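Local coordinates for Serine/threonine-protein kinase Tel1 (Chaetomium thermophilum, PDB 6SKY) that catalyses ATP-dependent phosphorylation of serine and threonine residues in proteins and probably switches on checkpoint signalling when DNA is damaged, at residues S1858-R1863 with M2721-M2726; Y1808-Q1813 with P1853-S1858; Q1665-S1670 with C1716-P1721. One frame throughout, in Å; residues are numbered along the deposited sequence.

Contact 1: S1858-R1863 with M2721-M2726; sequences SSIADR and MRYFFM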
# COMPACT_ATOMS: atom_id res chain seq x y z
N SER A 1858 28.12 25.66 -42.22
CA SER A 1858 26.74 26.09 -42.11
C SER A 1858 26.21 25.94 -40.69
O SER A 1858 25.55 26.84 -40.17
CB SER A 1858 25.87 25.29 -43.07
OG SER A 1858 26.20 23.91 -42.99
N SER A 1859 26.51 24.81 -40.06
CA SER A 1859 26.01 24.46 -38.75
C SER A 1859 27.15 23.93 -37.91
O SER A 1859 28.29 23.84 -38.36
CB SER A 1859 24.88 23.44 -38.87
OG SER A 1859 25.30 22.33 -39.64
N ILE A 1860 26.85 23.56 -36.66
CA ILE A 1860 27.86 22.90 -35.85
C ILE A 1860 28.00 21.43 -36.21
O ILE A 1860 29.01 20.81 -35.87
CB ILE A 1860 27.56 23.03 -34.35
CG1 ILE A 1860 26.25 22.34 -34.01
CG2 ILE A 1860 27.51 24.48 -33.95
CD1 ILE A 1860 25.96 22.28 -32.56
N ALA A 1861 27.03 20.87 -36.92
CA ALA A 1861 27.13 19.48 -37.33
C ALA A 1861 28.27 19.23 -38.31
O ALA A 1861 28.51 18.08 -38.67
CB ALA A 1861 25.82 19.02 -37.95
N ASP A 1862 28.97 20.27 -38.74
CA ASP A 1862 30.15 20.11 -39.59
C ASP A 1862 31.43 20.03 -38.79
O ASP A 1862 32.45 19.60 -39.33
CB ASP A 1862 30.25 21.25 -40.59
CG ASP A 1862 28.94 21.54 -41.27
OD1 ASP A 1862 28.18 22.37 -40.75
OD2 ASP A 1862 28.66 20.92 -42.32
N ARG A 1863 31.42 20.42 -37.52
CA ARG A 1863 32.60 20.24 -36.69
C ARG A 1863 32.90 18.78 -36.44
O ARG A 1863 33.83 18.48 -35.68
CB ARG A 1863 32.43 20.97 -35.36
CG ARG A 1863 32.26 22.45 -35.53
CD ARG A 1863 32.01 23.12 -34.22
NE ARG A 1863 31.65 24.52 -34.42
CZ ARG A 1863 31.41 25.38 -33.45
NH1 ARG A 1863 31.09 26.62 -33.73
NH2 ARG A 1863 31.50 24.99 -32.19
N MET A 2721 15.58 20.12 -32.16
CA MET A 2721 15.69 20.76 -30.85
C MET A 2721 16.92 20.28 -30.10
O MET A 2721 17.46 21.01 -29.26
CB MET A 2721 14.43 20.50 -30.05
CG MET A 2721 14.38 21.19 -28.72
SD MET A 2721 14.28 22.96 -28.84
CE MET A 2721 14.72 23.39 -27.17
N ARG A 2722 17.40 19.07 -30.40
CA ARG A 2722 18.56 18.55 -29.70
C ARG A 2722 19.80 19.38 -29.94
O ARG A 2722 20.77 19.26 -29.18
CB ARG A 2722 18.83 17.12 -30.14
CG ARG A 2722 19.37 17.01 -31.52
CD ARG A 2722 19.32 15.59 -31.98
NE ARG A 2722 19.69 15.46 -33.37
CZ ARG A 2722 18.86 15.65 -34.39
NH1 ARG A 2722 19.29 15.50 -35.63
NH2 ARG A 2722 17.61 15.98 -34.16
N TYR A 2723 19.81 20.23 -30.95
CA TYR A 2723 20.94 21.09 -31.20
C TYR A 2723 20.94 22.33 -30.33
O TYR A 2723 22.00 22.92 -30.14
CB TYR A 2723 20.99 21.50 -32.66
CG TYR A 2723 21.34 20.35 -33.55
CD1 TYR A 2723 20.40 19.77 -34.37
CD2 TYR A 2723 22.62 19.84 -33.57
CE1 TYR A 2723 20.72 18.73 -35.18
CE2 TYR A 2723 22.95 18.80 -34.38
CZ TYR A 2723 21.99 18.25 -35.18
OH TYR A 2723 22.32 17.20 -36.00
N PHE A 2724 19.79 22.75 -29.80
CA PHE A 2724 19.79 23.92 -28.93
C PHE A 2724 20.82 23.78 -27.83
O PHE A 2724 21.47 24.75 -27.46
CB PHE A 2724 18.40 24.14 -28.33
CG PHE A 2724 18.33 25.30 -27.38
CD1 PHE A 2724 18.11 26.57 -27.84
CD2 PHE A 2724 18.49 25.12 -26.03
CE1 PHE A 2724 18.05 27.62 -26.99
CE2 PHE A 2724 18.44 26.17 -25.17
CZ PHE A 2724 18.22 27.42 -25.65
N PHE A 2725 20.99 22.58 -27.33
CA PHE A 2725 21.91 22.33 -26.23
C PHE A 2725 23.32 22.09 -26.71
O PHE A 2725 24.27 22.37 -25.98
CB PHE A 2725 21.42 21.15 -25.40
CG PHE A 2725 20.07 21.36 -24.83
CD1 PHE A 2725 19.91 22.08 -23.68
CD2 PHE A 2725 18.95 20.88 -25.47
CE1 PHE A 2725 18.67 22.31 -23.17
CE2 PHE A 2725 17.72 21.11 -24.96
CZ PHE A 2725 17.58 21.82 -23.81
N MET A 2726 23.49 21.60 -27.93
CA MET A 2726 24.83 21.35 -28.43
C MET A 2726 25.50 22.61 -28.94
O MET A 2726 26.71 22.60 -29.15
CB MET A 2726 24.79 20.31 -29.55
CG MET A 2726 24.68 18.90 -29.05
SD MET A 2726 24.30 17.75 -30.37
CE MET A 2726 24.02 16.26 -29.43
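I1860 meets Y2723 and M2726 where a loop of the alpha solenoid touches the C-lobe of the PI3/PI4-kinase fold, an example of a domain interface to which an isoleucine contributes most of the local apolar contact. The apolar part centres on CD1 of I1860. With CG1 held between the backbone N and the carbonyl carbon (chi1 63°), this methyl reaches the backbone of M2726, 3.8 Å from CB of M2726 and 3.5 Å from its carbonyl O. It comes obliquely to the Y2723 ring, 4.3 Å from CD2. CB of A1861 adds a looser touch on the phenol OH. Of the M2726 side chain CB makes the touch; the extended remainder leads away, toward L1893 and E1896 of helix 1884-1898, while Y2681 stacks on the ring of Y2723.

Within 1858-1863, polar bonds fix the shape of the chain. D1862 OD1 takes the N-H of S1859 at 3.0 Å from N, almost in line with its C-O bond, and OG of S1859 from above the carboxylate plane. A backbone bond from R1863 N to I1860 O closes the turn that follows. CG2 of I1860 lies 4.0 Å above the plane of the R1863 guanidinium, over its centre.

Contact 2: Y1808-Q1813 with P1853-S1858; sequences YQLDKQ and PLPGES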
# COMPACT_ATOMS: atom_id res chain seq x y z
N TYR A 1808 45.48 24.62 -40.29
CA TYR A 1808 46.42 25.08 -41.31
C TYR A 1808 46.25 24.31 -42.60
O TYR A 1808 46.03 24.90 -43.66
CB TYR A 1808 47.84 24.95 -40.80
CG TYR A 1808 48.89 25.23 -41.84
CD1 TYR A 1808 49.09 26.51 -42.32
CD2 TYR A 1808 49.70 24.22 -42.32
CE1 TYR A 1808 50.04 26.77 -43.26
CE2 TYR A 1808 50.66 24.47 -43.26
CZ TYR A 1808 50.83 25.75 -43.73
OH TYR A 1808 51.78 26.02 -44.67
N GLN A 1809 46.33 22.99 -42.53
CA GLN A 1809 46.25 22.23 -43.77
C GLN A 1809 44.83 21.82 -44.11
O GLN A 1809 44.54 20.67 -44.43
CB GLN A 1809 47.17 21.01 -43.70
CG GLN A 1809 46.91 20.10 -42.56
CD GLN A 1809 48.04 19.14 -42.35
OE1 GLN A 1809 47.84 17.95 -42.18
NE2 GLN A 1809 49.26 19.66 -42.36
N LEU A 1810 43.91 22.79 -44.08
CA LEU A 1810 42.51 22.50 -44.37
C LEU A 1810 42.25 22.41 -45.86
O LEU A 1810 41.60 21.48 -46.34
CB LEU A 1810 41.61 23.56 -43.74
CG LEU A 1810 40.63 23.13 -42.64
CD1 LEU A 1810 39.66 24.25 -42.39
CD2 LEU A 1810 39.89 21.89 -43.01
N ASP A 1811 42.76 23.39 -46.62
CA ASP A 1811 42.58 23.41 -48.06
C ASP A 1811 43.70 22.70 -48.81
O ASP A 1811 43.51 22.31 -49.96
CB ASP A 1811 42.48 24.86 -48.54
CG ASP A 1811 43.53 25.74 -47.91
OD1 ASP A 1811 44.45 25.20 -47.28
OD2 ASP A 1811 43.42 26.98 -48.04
N LYS A 1812 44.85 22.52 -48.18
CA LYS A 1812 45.98 21.81 -48.78
C LYS A 1812 45.72 20.31 -48.69
O LYS A 1812 44.60 19.86 -48.45
CB LYS A 1812 47.27 22.23 -48.09
CG LYS A 1812 47.28 23.69 -47.73
CD LYS A 1812 48.57 24.13 -47.10
CE LYS A 1812 48.52 25.62 -46.84
NZ LYS A 1812 49.87 26.19 -46.59
N GLN A 1813 46.76 19.51 -48.92
CA GLN A 1813 46.63 18.07 -48.77
C GLN A 1813 46.51 17.73 -47.29
O GLN A 1813 47.43 18.01 -46.51
CB GLN A 1813 47.82 17.36 -49.40
CG GLN A 1813 47.68 15.85 -49.46
CD GLN A 1813 48.70 15.14 -48.59
OE1 GLN A 1813 49.79 15.67 -48.35
NE2 GLN A 1813 48.36 13.95 -48.13
N PRO A 1853 35.13 26.46 -34.53
CA PRO A 1853 34.38 26.57 -35.78
C PRO A 1853 35.23 26.25 -36.99
O PRO A 1853 36.33 26.77 -37.15
CB PRO A 1853 33.92 28.03 -35.78
CG PRO A 1853 34.82 28.71 -34.86
CD PRO A 1853 35.19 27.73 -33.81
N LEU A 1854 34.71 25.40 -37.85
CA LEU A 1854 35.34 25.10 -39.12
C LEU A 1854 35.10 26.24 -40.10
O LEU A 1854 33.97 26.70 -40.24
CB LEU A 1854 34.78 23.81 -39.70
CG LEU A 1854 35.66 22.57 -39.71
CD1 LEU A 1854 34.90 21.40 -40.21
CD2 LEU A 1854 36.83 22.81 -40.59
N PRO A 1855 36.14 26.73 -40.77
CA PRO A 1855 35.93 27.80 -41.75
C PRO A 1855 35.05 27.34 -42.90
O PRO A 1855 35.29 26.29 -43.51
CB PRO A 1855 37.35 28.12 -42.22
CG PRO A 1855 38.22 27.66 -41.11
CD PRO A 1855 37.56 26.45 -40.56
N GLY A 1856 34.02 28.13 -43.20
CA GLY A 1856 33.08 27.78 -44.24
C GLY A 1856 32.14 26.67 -43.82
O GLY A 1856 32.03 25.65 -44.50
N GLU A 1857 31.46 26.86 -42.69
CA GLU A 1857 30.52 25.88 -42.18
C GLU A 1857 29.13 26.51 -42.09
O GLU A 1857 28.99 27.72 -41.92
CB GLU A 1857 30.92 25.37 -40.80
CG GLU A 1857 30.76 26.38 -39.69
CD GLU A 1857 30.94 25.76 -38.32
OE1 GLU A 1857 30.82 26.49 -37.32
OE2 GLU A 1857 31.19 24.55 -38.25
N SER A 1858 28.12 25.66 -42.22
CA SER A 1858 26.74 26.09 -42.11
C SER A 1858 26.21 25.94 -40.69
O SER A 1858 25.55 26.84 -40.17
CB SER A 1858 25.87 25.29 -43.07
OG SER A 1858 26.20 23.91 -42.99
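L1810 and L1854 cross obliquely, both methyls of L1810 meeting the single CD2 of L1854, and L1810 lies at a similar slant to the ring of P1855. The contact shows how two surface loops can meet through one projecting leucine. CD1 of L1810, anti to CA (chi2 -168°), is its leading methyl: it sits 3.6 Å from CD2 of L1854 and 3.5 Å from CD of P1855, touching both neighbours at once. Its other methyl, CD2, is 4.0 Å from the same CD2 of L1854, which therefore faces both arms of the fork. P1855 presents the CD and CG side of its ring, CG being 3.9 Å from CD1 of L1810.

Both segments belong to the alpha solenoid: the first is the turn between helices 1793-1808 and 1815-1827, the second part of the long loop between helices 1836-1849 and 1871-1880. L1810 follows directly on the end of helix 1793-1808, where Q1809 is the centre of an inverse gamma turn with a weak bond from L1810 N to Y1808 O. Beyond the contact, OE1 of Q1809 accepts the backbone N-H of A1816, and L1854 also packs on W1866. Within 1808-1813, NZ of K1812 donates to OH of Y1808 at 2.7 Å.

Contact 3: Q1665-S1670 with C1716-P1721; sequences QGVGSS and CQESLP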
# COMPACT_ATOMS: atom_id res chain seq x y z
N GLN A 1665 41.35 32.52 -23.90
CA GLN A 1665 40.37 33.53 -23.53
C GLN A 1665 40.75 34.87 -24.16
O GLN A 1665 41.90 35.10 -24.54
CB GLN A 1665 40.27 33.66 -22.01
CG GLN A 1665 38.98 34.26 -21.52
CD GLN A 1665 38.87 34.22 -20.01
OE1 GLN A 1665 39.39 33.31 -19.37
NE2 GLN A 1665 38.20 35.21 -19.44
N GLY A 1666 39.76 35.76 -24.23
CA GLY A 1666 39.94 37.03 -24.89
C GLY A 1666 39.46 37.01 -26.33
O GLY A 1666 38.61 37.83 -26.71
N VAL A 1667 39.98 36.09 -27.13
CA VAL A 1667 39.50 35.87 -28.49
C VAL A 1667 38.92 34.47 -28.66
O VAL A 1667 37.88 34.30 -29.30
CB VAL A 1667 40.62 36.12 -29.53
CG1 VAL A 1667 40.21 35.63 -30.90
CG2 VAL A 1667 40.98 37.60 -29.58
N GLY A 1668 39.56 33.47 -28.08
CA GLY A 1668 39.08 32.11 -28.16
C GLY A 1668 39.80 31.23 -29.15
O GLY A 1668 39.24 30.20 -29.55
N SER A 1669 41.01 31.58 -29.55
CA SER A 1669 41.76 30.82 -30.53
C SER A 1669 42.83 29.98 -29.86
O SER A 1669 43.18 30.19 -28.70
CB SER A 1669 42.40 31.76 -31.55
OG SER A 1669 43.08 32.82 -30.91
N SER A 1670 43.35 29.02 -30.61
CA SER A 1670 44.44 28.19 -30.12
C SER A 1670 45.75 28.95 -30.03
O SER A 1670 46.61 28.58 -29.23
CB SER A 1670 44.62 26.97 -31.01
OG SER A 1670 43.45 26.20 -31.05
N CYS A 1716 48.74 38.15 -29.61
CA CYS A 1716 49.81 38.56 -28.71
C CYS A 1716 49.37 39.71 -27.81
O CYS A 1716 49.62 39.69 -26.60
CB CYS A 1716 51.05 38.95 -29.51
SG CYS A 1716 51.86 37.60 -30.37
N GLN A 1717 48.72 40.72 -28.39
CA GLN A 1717 48.32 41.89 -27.61
C GLN A 1717 47.33 41.55 -26.50
O GLN A 1717 47.12 42.37 -25.61
CB GLN A 1717 47.72 42.96 -28.51
CG GLN A 1717 48.59 43.39 -29.68
CD GLN A 1717 49.58 44.47 -29.32
OE1 GLN A 1717 49.48 45.12 -28.28
NE2 GLN A 1717 50.56 44.68 -30.20
N GLU A 1718 46.72 40.36 -26.54
CA GLU A 1718 45.78 39.95 -25.52
C GLU A 1718 46.27 38.78 -24.68
O GLU A 1718 45.65 38.48 -23.65
CB GLU A 1718 44.43 39.59 -26.16
CG GLU A 1718 43.95 40.65 -27.12
CD GLU A 1718 42.46 40.61 -27.34
OE1 GLU A 1718 41.74 40.12 -26.43
OE2 GLU A 1718 42.01 41.06 -28.41
N SER A 1719 47.35 38.12 -25.08
CA SER A 1719 47.96 37.10 -24.25
C SER A 1719 49.11 37.61 -23.41
O SER A 1719 49.37 37.06 -22.33
CB SER A 1719 48.48 35.95 -25.13
OG SER A 1719 47.41 35.34 -25.82
N LEU A 1720 49.81 38.65 -23.85
CA LEU A 1720 50.98 39.11 -23.14
C LEU A 1720 50.75 40.49 -22.55
O LEU A 1720 50.12 41.34 -23.19
CB LEU A 1720 52.20 39.15 -24.06
CG LEU A 1720 52.52 37.91 -24.88
CD1 LEU A 1720 53.77 38.14 -25.69
CD2 LEU A 1720 52.67 36.69 -24.00
N PRO A 1721 51.24 40.75 -21.34
CA PRO A 1721 51.26 42.12 -20.83
C PRO A 1721 52.24 42.97 -21.61
O PRO A 1721 53.12 42.47 -22.32
CB PRO A 1721 51.69 41.96 -19.37
CG PRO A 1721 52.36 40.64 -19.32
CD PRO A 1721 51.69 39.78 -20.33
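V1667 and G1668 both give their backbone N-H to one carboxylate oxygen, OE1 of E1672, in the first turn of helix 1670-1684. Two bonds to a single acceptor hold the loop ahead of the helix against its start, and that loop is what faces E1718 across the contact. The case illustrates how a charged side chain can meet a loop by packing alone, its carboxylate near a glycine backbone and a valine methyl.

E1718 lies in the last turn of helix 1710-1719 and extends beyond CG, which stands anti to the carbonyl carbon (chi1 -49°). Its two oxygens approach successive residues. OE2 is 3.8 Å from CG2 of V1667, the two side chains crossing at about a right angle, while OE1 lies 3.9 Å from the carbonyl carbon of G1666; these are van der Waals contacts. The backbone angles of G1666 (phi 96°) call for glycine, since a CB would press on the carbonyl O of Q1665.

The arrangement belongs to the junctions of an alpha solenoid. Helix 1710-1719 closes with a bond of 2.9 Å from L1720 N to C1716 O, and P1721 then takes the N-cap position of helix 1722-1726. K1679 of helix 1670-1684 bonds through NZ to the carbonyl O of S1719. At the start of helix 1670-1684, OG of S1670 is bonded to ND1 of H1803 and OH of Y1848, tying it to helices 1793-1808 and 1836-1849.

In the fold
The three contacts follow one another along the chain, contact 3 first, then contact 2, then contact 1, and all lie on the same side of the chain's centre. Contacts 1 and 2 are continuous: they share S1858, their centres are 18 Å apart, and NE of R1863 packs 3.7 Å from CA of P1853. Contact 3 stands apart, its nearest atoms about 6 Å from those of contact 2 and about 10 Å from those of contact 1. Contacts 2 and 3 stay within the solenoid, whereas contact 1 passes to the kinase domain. None of them lies at the nucleotide pocket or the magnesium site, which includes N2765 and D2779.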